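Local coordinates for protein ORC2 (Aeropyrum pernix, PDB 1W5T) that binds DNA and ATP and takes part in regulating the start of DNA replication, as an archaeal AAA+ ATPase of the Cdc6/Orc family, at residues I308-I313 against H356-H361; Y113-R118 against K127-N132; R36-R41 against D50-Y55. One frame throughout, in Å; residues are numbered along the deposited sequence.

Contact 1 (I308-I313 against H356-H361); sequences IHELII and HIYLKH
Tyr358 lays its ring across the flank of helix 308-322, where it overlaps the side chain of Glu310 on one part of its rim and the CB of His309 on another. Both helices lie in the C-terminal winged-helix domain, where helix 352-364 runs on toward the antiparallel strands 368-372 and 382-386, and the two short segments cross at -67° with their axes 9.6 Å apart. Tyr358 enters the gap with CG anti to its carbonyl carbon (chi1 -73°), and its CA and that of Glu310 approach to 5.5 Å. Glu310 CD sits 3.3 Å from Tyr358 CD2, while His309 CB touches Tyr358 CE1 at 3.5 Å, so two successive residues of one helix share the aromatic ring. The chains of Glu310 and Tyr358 cross at about a right angle, with carboxylate and ring planes 35° apart. Nearer the base of the tyrosine, Ile313 CD1 rests 3.8 Å from Tyr358 CB, and the other branch of Ile313, CG2, meets Leu359 CD2 across 4.1 Å. Helix 330-345 continues this apolar layer through Tyr337, which touches Ile313 and whose OH is hydrogen-bonded to His309 ND1. The bend of Glu310 at chi2 brings its carboxylate past the tyrosine to the partly exposed His361. There, His361 ND1 donates to Glu310 OE2 over 3.3 Å, meeting the syn side of the oxygen, which itself lies close to the imidazole plane.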
loop_
_atom_site.group_PDB
_atom_site.type_symbol
_atom_site.label_atom_id
_atom_site.label_comp_id
_atom_site.label_asym_id
_atom_site.label_seq_id
_atom_site.Cartn_x
_atom_site.Cartn_y
_atom_site.Cartn_z
ATOM N N ILE A 308 -21.336 7.204 13.630
ATOM C CA ILE A 308 -22.636 6.734 13.143
ATOM C C ILE A 308 -23.144 7.636 12.034
ATOM O O ILE A 308 -23.749 7.203 11.068
ATOM C CB ILE A 308 -23.671 6.761 14.315
ATOM C CG1 ILE A 308 -23.257 5.825 15.440
ATOM C CG2 ILE A 308 -25.052 6.393 13.849
ATOM C CD1 ILE A 308 -24.053 6.034 16.723
ATOM N N HIS A 309 -22.853 8.914 12.196
ATOM C CA HIS A 309 -23.419 9.920 11.348
ATOM C C HIS A 309 -22.778 9.981 9.988
ATOM O O HIS A 309 -23.486 10.091 8.992
ATOM C CB HIS A 309 -23.497 11.237 12.098
ATOM C CG HIS A 309 -24.734 11.329 12.933
ATOM N ND1 HIS A 309 -25.931 11.803 12.434
ATOM C CD2 HIS A 309 -24.997 10.894 14.188
ATOM C CE1 HIS A 309 -26.865 11.700 13.364
ATOM N NE2 HIS A 309 -26.322 11.154 14.438
ATOM N N GLU A 310 -21.455 9.823 9.954
ATOM C CA GLU A 310 -20.740 9.574 8.701
ATOM C C GLU A 310 -21.247 8.313 8.024
ATOM O O GLU A 310 -21.456 8.303 6.826
ATOM C CB GLU A 310 -19.237 9.463 8.910
ATOM C CG GLU A 310 -18.739 10.159 10.155
ATOM C CD GLU A 310 -17.341 10.705 10.015
ATOM O OE1 GLU A 310 -16.610 10.628 11.004
ATOM O OE2 GLU A 310 -16.983 11.211 8.935
ATOM N N LEU A 311 -21.452 7.268 8.808
ATOM C CA LEU A 311 -21.891 5.974 8.314
ATOM C C LEU A 311 -23.295 6.057 7.681
ATOM O O LEU A 311 -23.566 5.429 6.655
ATOM C CB LEU A 311 -21.874 4.976 9.480
ATOM C CG LEU A 311 -20.763 3.960 9.789
ATOM C CD1 LEU A 311 -19.496 4.178 9.013
ATOM C CD2 LEU A 311 -20.463 3.879 11.300
ATOM N N ILE A 312 -24.188 6.829 8.303
ATOM C CA ILE A 312 -25.504 7.092 7.726
ATOM C C ILE A 312 -25.425 7.801 6.343
ATOM O O ILE A 312 -26.149 7.462 5.417
ATOM C CB ILE A 312 -26.426 7.867 8.734
ATOM C CG1 ILE A 312 -26.835 6.960 9.880
ATOM C CG2 ILE A 312 -27.700 8.330 8.070
ATOM C CD1 ILE A 312 -26.921 7.699 11.187
ATOM N N ILE A 313 -24.538 8.765 6.230
ATOM C CA ILE A 313 -24.330 9.515 4.998
ATOM C C ILE A 313 -23.678 8.664 3.916
ATOM O O ILE A 313 -24.118 8.681 2.730
ATOM C CB ILE A 313 -23.510 10.781 5.274
ATOM C CG1 ILE A 313 -24.238 11.640 6.331
ATOM C CG2 ILE A 313 -23.287 11.537 3.967
ATOM C CD1 ILE A 313 -23.338 12.728 7.042
ATOM N N HIS A 356 -21.204 18.961 7.091
ATOM C CA HIS A 356 -20.228 19.308 6.059
ATOM C C HIS A 356 -18.846 18.782 6.375
ATOM O O HIS A 356 -18.108 18.455 5.472
ATOM C CB HIS A 356 -20.176 20.838 5.862
ATOM C CG HIS A 356 -21.428 21.410 5.270
ATOM N ND1 HIS A 356 -21.716 22.764 5.285
ATOM C CD2 HIS A 356 -22.468 20.812 4.632
ATOM C CE1 HIS A 356 -22.881 22.971 4.694
ATOM N NE2 HIS A 356 -23.358 21.804 4.286
ATOM N N ILE A 357 -18.490 18.762 7.656
ATOM C CA ILE A 357 -17.255 18.156 8.134
ATOM C C ILE A 357 -17.271 16.643 7.794
ATOM O O ILE A 357 -16.325 16.116 7.214
ATOM C CB ILE A 357 -17.077 18.462 9.653
ATOM C CG1 ILE A 357 -16.391 19.826 9.847
ATOM C CG2 ILE A 357 -16.264 17.402 10.364
ATOM C CD1 ILE A 357 -16.947 20.676 11.033
ATOM N N TYR A 358 -18.377 15.974 8.141
ATOM C CA TYR A 358 -18.618 14.570 7.796
ATOM C C TYR A 358 -18.483 14.237 6.310
ATOM O O TYR A 358 -17.837 13.231 5.976
ATOM C CB TYR A 358 -19.989 14.153 8.281
ATOM C CG TYR A 358 -20.081 13.980 9.775
ATOM C CD1 TYR A 358 -21.281 14.213 10.457
ATOM C CD2 TYR A 358 -18.969 13.587 10.504
ATOM C CE1 TYR A 358 -21.370 14.029 11.845
ATOM C CE2 TYR A 358 -19.033 13.409 11.877
ATOM C CZ TYR A 358 -20.236 13.629 12.540
ATOM O OH TYR A 358 -20.257 13.439 13.900
ATOM N N LEU A 359 -19.065 15.075 5.434
ATOM C CA LEU A 359 -18.992 14.866 3.994
ATOM C C LEU A 359 -17.572 15.008 3.474
ATOM O O LEU A 359 -17.106 14.199 2.661
ATOM C CB LEU A 359 -19.892 15.837 3.229
ATOM C CG LEU A 359 -21.277 15.324 2.860
ATOM C CD1 LEU A 359 -22.157 16.464 2.472
ATOM C CD2 LEU A 359 -21.216 14.283 1.762
ATOM N N LYS A 360 -16.913 16.068 3.940
ATOM C CA LYS A 360 -15.496 16.288 3.667
ATOM C C LYS A 360 -14.641 15.081 4.023
ATOM O O LYS A 360 -13.901 14.589 3.194
ATOM C CB LYS A 360 -14.967 17.513 4.403
ATOM C CG LYS A 360 -13.930 18.236 3.560
ATOM C CD LYS A 360 -14.548 18.876 2.283
ATOM C CE LYS A 360 -13.695 20.093 1.804
ATOM N NZ LYS A 360 -12.445 20.216 2.646
ATOM N N HIS A 361 -14.779 14.600 5.252
ATOM C CA HIS A 361 -14.002 13.474 5.719
ATOM C C HIS A 361 -14.184 12.224 4.864
ATOM O O HIS A 361 -13.204 11.547 4.559
ATOM C CB HIS A 361 -14.312 13.168 7.163
ATOM C CG HIS A 361 -13.351 12.219 7.768
ATOM N ND1 HIS A 361 -13.750 11.062 8.404
ATOM C CD2 HIS A 361 -11.997 12.217 7.784
ATOM C CE1 HIS A 361 -12.679 10.395 8.799
ATOM N NE2 HIS A 361 -11.604 11.080 8.445
#

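Contact 2 (Y113-R118 against K127-N132)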
loop_
_atom_site.group_PDB
_atom_site.type_symbol
_atom_site.label_atom_id
_atom_site.label_comp_id
_atom_site.label_asym_id
_atom_site.label_seq_id
_atom_site.Cartn_x
_atom_site.Cartn_y
_atom_site.Cartn_z
ATOM N N TYR A 113 24.326 -11.024 10.795
ATOM C CA TYR A 113 25.415 -10.694 11.731
ATOM C C TYR A 113 25.192 -11.320 13.108
ATOM O O TYR A 113 24.049 -11.404 13.604
ATOM C CB TYR A 113 25.557 -9.172 11.901
ATOM C CG TYR A 113 26.014 -8.378 10.688
ATOM C CD1 TYR A 113 25.516 -7.089 10.490
ATOM C CD2 TYR A 113 26.928 -8.893 9.757
ATOM C CE1 TYR A 113 25.891 -6.316 9.417
ATOM C CE2 TYR A 113 27.347 -8.120 8.637
ATOM C CZ TYR A 113 26.822 -6.802 8.482
ATOM O OH TYR A 113 27.147 -5.923 7.433
ATOM N N PRO A 114 26.250 -11.779 13.756
ATOM C CA PRO A 114 26.050 -12.442 15.050
ATOM C C PRO A 114 26.036 -11.374 16.119
ATOM O O PRO A 114 27.040 -10.931 16.645
ATOM C CB PRO A 114 27.240 -13.392 15.136
ATOM C CG PRO A 114 28.321 -12.744 14.296
ATOM C CD PRO A 114 27.681 -11.721 13.389
ATOM N N ILE A 115 24.846 -10.874 16.366
ATOM C CA ILE A 115 24.656 -9.803 17.309
ATOM C C ILE A 115 23.654 -10.368 18.282
ATOM O O ILE A 115 22.631 -10.842 17.865
ATOM C CB ILE A 115 24.101 -8.567 16.611
ATOM C CG1 ILE A 115 25.230 -7.798 15.935
ATOM C CG2 ILE A 115 23.336 -7.661 17.616
ATOM C CD1 ILE A 115 24.746 -6.882 14.830
ATOM N N GLN A 116 23.970 -10.324 19.576
ATOM C CA GLN A 116 23.085 -10.864 20.583
ATOM C C GLN A 116 22.106 -9.796 20.925
ATOM O O GLN A 116 22.450 -8.684 21.306
ATOM C CB GLN A 116 23.828 -11.352 21.821
ATOM C CG GLN A 116 22.894 -11.967 22.889
ATOM C CD GLN A 116 22.047 -13.177 22.418
ATOM O OE1 GLN A 116 22.501 -14.325 22.486
ATOM N NE2 GLN A 116 20.832 -12.912 21.937
ATOM N N VAL A 117 20.863 -10.164 20.746
ATOM C CA VAL A 117 19.710 -9.303 20.966
ATOM C C VAL A 117 18.973 -9.576 22.294
ATOM O O VAL A 117 18.181 -8.753 22.712
ATOM C CB VAL A 117 18.749 -9.442 19.748
ATOM C CG1 VAL A 117 18.017 -10.792 19.764
ATOM C CG2 VAL A 117 17.809 -8.285 19.676
ATOM N N ARG A 118 19.232 -10.715 22.941
ATOM C CA ARG A 118 18.650 -11.030 24.265
ATOM C C ARG A 118 18.883 -9.851 25.186
ATOM O O ARG A 118 20.019 -9.436 25.385
ATOM C CB ARG A 118 19.315 -12.240 24.917
ATOM C CG ARG A 118 18.842 -13.605 24.446
ATOM C CD ARG A 118 19.634 -14.863 25.064
ATOM N NE ARG A 118 18.709 -15.867 25.603
ATOM C CZ ARG A 118 17.962 -16.682 24.864
ATOM N NH1 ARG A 118 18.042 -16.638 23.547
ATOM N NH2 ARG A 118 17.137 -17.556 25.433
ATOM N N LYS A 127 23.344 0.331 17.973
ATOM C CA LYS A 127 24.798 0.535 18.131
ATOM C C LYS A 127 25.597 -0.626 17.578
ATOM O O LYS A 127 26.543 -0.375 16.868
ATOM C CB LYS A 127 25.209 0.760 19.600
ATOM C CG LYS A 127 24.666 2.026 20.226
ATOM C CD LYS A 127 25.239 2.196 21.640
ATOM C CE LYS A 127 24.447 3.202 22.482
ATOM N NZ LYS A 127 23.815 2.512 23.681
ATOM N N ALA A 128 25.225 -1.866 17.915
ATOM C CA ALA A 128 25.950 -3.086 17.475
ATOM C C ALA A 128 25.884 -3.258 15.942
ATOM O O ALA A 128 26.848 -3.700 15.281
ATOM C CB ALA A 128 25.409 -4.312 18.164
ATOM N N LEU A 129 24.731 -2.867 15.414
ATOM C CA LEU A 129 24.461 -2.802 13.977
ATOM C C LEU A 129 25.415 -1.829 13.318
ATOM O O LEU A 129 26.110 -2.200 12.373
ATOM C CB LEU A 129 23.007 -2.388 13.745
ATOM C CG LEU A 129 22.154 -2.911 12.594
ATOM C CD1 LEU A 129 22.655 -4.207 11.946
ATOM C CD2 LEU A 129 20.661 -3.042 13.113
ATOM N N VAL A 130 25.479 -0.607 13.842
ATOM C CA VAL A 130 26.415 0.394 13.344
ATOM C C VAL A 130 27.859 -0.099 13.394
ATOM O O VAL A 130 28.575 0.030 12.425
ATOM C CB VAL A 130 26.253 1.712 14.066
ATOM C CG1 VAL A 130 27.484 2.623 13.855
ATOM C CG2 VAL A 130 24.998 2.423 13.542
ATOM N N ASP A 131 28.269 -0.685 14.512
ATOM C CA ASP A 131 29.584 -1.295 14.626
ATOM C C ASP A 131 29.872 -2.423 13.634
ATOM O O ASP A 131 30.917 -2.382 12.974
ATOM C CB ASP A 131 29.830 -1.790 16.035
ATOM C CG ASP A 131 31.060 -1.193 16.618
ATOM O OD1 ASP A 131 31.240 0.028 16.413
ATOM O OD2 ASP A 131 31.908 -1.869 17.274
ATOM N N ASN A 132 28.967 -3.408 13.510
ATOM C CA ASN A 132 29.154 -4.531 12.536
ATOM C C ASN A 132 29.213 -4.048 11.080
ATOM O O ASN A 132 29.960 -4.577 10.285
ATOM C CB ASN A 132 28.041 -5.592 12.650
ATOM C CG ASN A 132 28.209 -6.510 13.857
ATOM O OD1 ASN A 132 28.699 -7.637 13.742
ATOM N ND2 ASN A 132 27.781 -6.029 15.030
#
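The loop 113-118 passes over one flank of helix 122-136 in an irregular, largely extended course, with no regular helix or strand of its own. Pro114 is the centre of an inverse gamma turn, closed by a weak bond from Ile115 N to Tyr113 O, and the flanking side chains of Tyr113 and Ile115 both start toward the helix. The backbones stay well apart: Ile115 CA is 6.8 Å from Ala128 CA, and Tyr113 CA is 7.3 Å from Asn132 CA, so the side chains bridge the gap. Asn132 is the residue they share. Its CB makes a CH-pi contact with the Tyr113 ring, lying over one face and displaced toward the rim, 4.0 Å from the centroid. Beyond CB, the amide runs past the tyrosine in the opposite sense, its plane turned 23° from that of the ring. With CG anti to the carbonyl carbon (chi1 -77°), Asn132 folds its amide back along its own helix, and ND2 is modelled 2.5 Å from Ala128 O, a hydrogen bond too short to trust in detail. That oxygen also takes the helical bond from Asn132 N. Ile115 packs against that amide, its CD1 3.2 Å from Asn132 ND2, and its other branch, CG2, reaches Ala128 CB at 4.0 Å. Leu129 CD1 stands at the edge of the Tyr113 ring, 4.3 Å from CD1 of that tyrosine. Within the AAA+ domain this is the connection between helices 100-111 and 122-136: Leu129 goes on to Ile107 and Thr111 of the first helix, and Tyr113 OH bonds to His138, just ahead of strand 139-145 of the parallel sheet.

Contact 3 (R36-R41 against D50-Y55); sequences RIYLNR and DVNMIY
Asp50 receives the side chain of Arg41 in a side-on salt bridge, one nitrogen to each carboxylate oxygen. Arg41 NE donates to Asp50 OD1 over 3.0 Å, and Arg41 NH1 to Asp50 OD2 over the same 3.0 Å. The fit is not flat: guanidinium and carboxylate planes stand 53° apart, and NH1 meets the syn lone pair of OD2 at an N-H...O angle of only 132°. Arg41 leaves its helix with CG anti to the backbone N (chi1 -179°), then bends at chi2 and chi3 to bring NE and NH1 round to the acid. The contact joins helix 28-43 to strand 51-56 of the parallel sheet in the AAA+ ATPase core, the strand that runs toward the ATP-binding loop with Gly62 and Lys65. The backbones of Asp50 and Asn52 hydrogen-bond to Phe182 of the adjacent strand 180-186, and Asn52 also to Leu184. Tyr38 slides past Asp50, with Asp50 O at the edge of its ring, 3.6 Å from CE2, and its hydroxyl is satisfied by Phe182 O. The end of the Asn52 side chain, whose amide orientation is uncertain, comes over a face of the Tyr38 ring, tilted steeply to it, and Ile37 CG2 closes on the same group.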
loop_
_atom_site.group_PDB
_atom_site.type_symbol
_atom_site.label_atom_id
_atom_site.label_comp_id
_atom_site.label_asym_id
_atom_site.label_seq_id
_atom_site.Cartn_x
_atom_site.Cartn_y
_atom_site.Cartn_z
ATOM N N ARG A 36 18.392 6.153 -7.559
ATOM C CA ARG A 36 19.324 7.281 -7.711
ATOM C C ARG A 36 19.517 8.173 -6.487
ATOM O O ARG A 36 20.626 8.626 -6.246
ATOM C CB ARG A 36 18.955 8.134 -8.921
ATOM C CG ARG A 36 19.778 7.873 -10.172
ATOM C CD ARG A 36 21.237 7.353 -9.954
ATOM N NE ARG A 36 21.482 6.108 -10.721
ATOM C CZ ARG A 36 22.678 5.564 -10.981
ATOM N NH1 ARG A 36 23.804 6.131 -10.533
ATOM N NH2 ARG A 36 22.750 4.433 -11.698
ATOM N N ILE A 37 18.473 8.423 -5.701
ATOM C CA ILE A 37 18.675 9.253 -4.516
ATOM C C ILE A 37 19.604 8.576 -3.563
ATOM O O ILE A 37 20.533 9.214 -3.050
ATOM C CB ILE A 37 17.363 9.575 -3.846
ATOM C CG1 ILE A 37 16.648 10.615 -4.689
ATOM C CG2 ILE A 37 17.560 10.068 -2.382
ATOM C CD1 ILE A 37 15.199 10.373 -4.718
ATOM N N TYR A 38 19.396 7.269 -3.370
ATOM C CA TYR A 38 20.314 6.506 -2.535
ATOM C C TYR A 38 21.708 6.478 -3.133
ATOM O O TYR A 38 22.646 6.897 -2.457
ATOM C CB TYR A 38 19.790 5.104 -2.275
ATOM C CG TYR A 38 18.493 5.099 -1.506
ATOM C CD1 TYR A 38 17.310 4.711 -2.133
ATOM C CD2 TYR A 38 18.444 5.487 -0.156
ATOM C CE1 TYR A 38 16.081 4.711 -1.439
ATOM C CE2 TYR A 38 17.222 5.483 0.560
ATOM C CZ TYR A 38 16.060 5.085 -0.093
ATOM O OH TYR A 38 14.896 5.053 0.576
ATOM N N LEU A 39 21.833 5.992 -4.379
ATOM C CA LEU A 39 23.116 5.882 -5.083
ATOM C C LEU A 39 23.930 7.180 -5.175
ATOM O O LEU A 39 25.141 7.153 -4.964
ATOM C CB LEU A 39 22.888 5.367 -6.500
ATOM C CG LEU A 39 22.988 3.880 -6.904
ATOM C CD1 LEU A 39 23.367 2.927 -5.780
ATOM C CD2 LEU A 39 21.744 3.444 -7.619
ATOM N N ASN A 40 23.286 8.302 -5.486
ATOM C CA ASN A 40 23.943 9.613 -5.498
ATOM C C ASN A 40 24.771 9.903 -4.240
ATOM O O ASN A 40 25.894 10.386 -4.339
ATOM C CB ASN A 40 22.902 10.756 -5.625
ATOM C CG ASN A 40 22.335 10.885 -7.002
ATOM O OD1 ASN A 40 21.354 11.602 -7.193
ATOM N ND2 ASN A 40 22.942 10.216 -7.983
ATOM N N ARG A 41 24.160 9.686 -3.069
ATOM C CA ARG A 41 24.843 9.814 -1.778
ATOM C C ARG A 41 25.960 8.758 -1.679
ATOM O O ARG A 41 27.066 9.055 -1.275
ATOM C CB ARG A 41 23.824 9.671 -0.648
ATOM C CG ARG A 41 24.371 9.807 0.755
ATOM C CD ARG A 41 24.061 11.128 1.498
ATOM N NE ARG A 41 22.848 11.807 1.113
ATOM C CZ ARG A 41 22.517 13.065 1.353
ATOM N NH1 ARG A 41 21.324 13.456 0.936
ATOM N NH2 ARG A 41 23.333 13.935 1.965
ATOM N N ASP A 50 19.919 8.471 3.540
ATOM C CA ASP A 50 18.630 9.028 3.135
ATOM C C ASP A 50 17.416 8.257 3.647
ATOM O O ASP A 50 17.449 7.038 3.811
ATOM C CB ASP A 50 18.554 9.154 1.621
ATOM C CG ASP A 50 19.461 10.239 1.104
ATOM O OD1 ASP A 50 20.564 9.928 0.576
ATOM O OD2 ASP A 50 19.160 11.435 1.217
ATOM N N VAL A 51 16.344 8.993 3.912
ATOM C CA VAL A 51 15.084 8.392 4.309
ATOM C C VAL A 51 14.080 8.829 3.269
ATOM O O VAL A 51 13.853 10.024 3.092
ATOM C CB VAL A 51 14.650 8.868 5.733
ATOM C CG1 VAL A 51 13.224 8.426 6.067
ATOM C CG2 VAL A 51 15.641 8.396 6.802
ATOM N N ASN A 52 13.490 7.868 2.566
ATOM C CA ASN A 52 12.433 8.175 1.589
ATOM C C ASN A 52 11.140 7.391 1.860
ATOM O O ASN A 52 11.132 6.432 2.594
ATOM C CB ASN A 52 12.933 7.933 0.164
ATOM C CG ASN A 52 14.179 8.759 -0.183
ATOM O OD1 ASN A 52 14.206 9.967 0.000
ATOM N ND2 ASN A 52 15.200 8.096 -0.720
ATOM N N MET A 53 10.039 7.801 1.276
ATOM C CA MET A 53 8.808 7.113 1.520
ATOM C C MET A 53 8.045 6.850 0.236
ATOM O O MET A 53 8.043 7.682 -0.675
ATOM C CB MET A 53 7.933 7.905 2.494
ATOM C CG MET A 53 6.558 7.270 2.744
ATOM S SD MET A 53 5.489 8.137 3.913
ATOM C CE MET A 53 6.168 7.574 5.430
ATOM N N ILE A 54 7.357 5.712 0.215
ATOM C CA ILE A 54 6.377 5.330 -0.799
ATOM C C ILE A 54 5.067 5.217 -0.087
ATOM O O ILE A 54 5.004 4.561 0.953
ATOM C CB ILE A 54 6.732 3.935 -1.380
ATOM C CG1 ILE A 54 8.058 3.977 -2.169
ATOM C CG2 ILE A 54 5.555 3.393 -2.223
ATOM C CD1 ILE A 54 8.676 2.553 -2.603
ATOM N N TYR A 55 4.028 5.855 -0.611
ATOM C CA TYR A 55 2.657 5.614 -0.142
ATOM C C TYR A 55 1.710 5.436 -1.336
ATOM O O TYR A 55 2.023 5.801 -2.463
ATOM C CB TYR A 55 2.159 6.735 0.827
ATOM C CG TYR A 55 2.113 8.154 0.230
ATOM C CD1 TYR A 55 0.897 8.742 -0.158
ATOM C CD2 TYR A 55 3.291 8.903 0.057
ATOM C CE1 TYR A 55 0.851 10.061 -0.694
ATOM C CE2 TYR A 55 3.255 10.216 -0.460
ATOM C CZ TYR A 55 2.026 10.766 -0.834
ATOM O OH TYR A 55 2.016 12.014 -1.349
#

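How the contacts relate
Contact 1 is buried in the winged-helix domain, whereas contacts 2 and 3 belong to the ATPase part and are only partly buried; no two of the three touch. Contacts 1 and 2 lie on opposite sides of the chain's centre, their own centres about 50 Å apart, while the centres of contacts 2 and 3 are about 24 Å apart. They differ in what they join: helix with helix in contact 1, loop with helix in contact 2, helix with sheet strand in contact 3. Beside aromatic and apolar packing, contact 1 has one histidine-carboxylate hydrogen bond and contact 3 a two-point arginine-aspartate salt bridge; contact 2 relies on packing around an asparagine side chain.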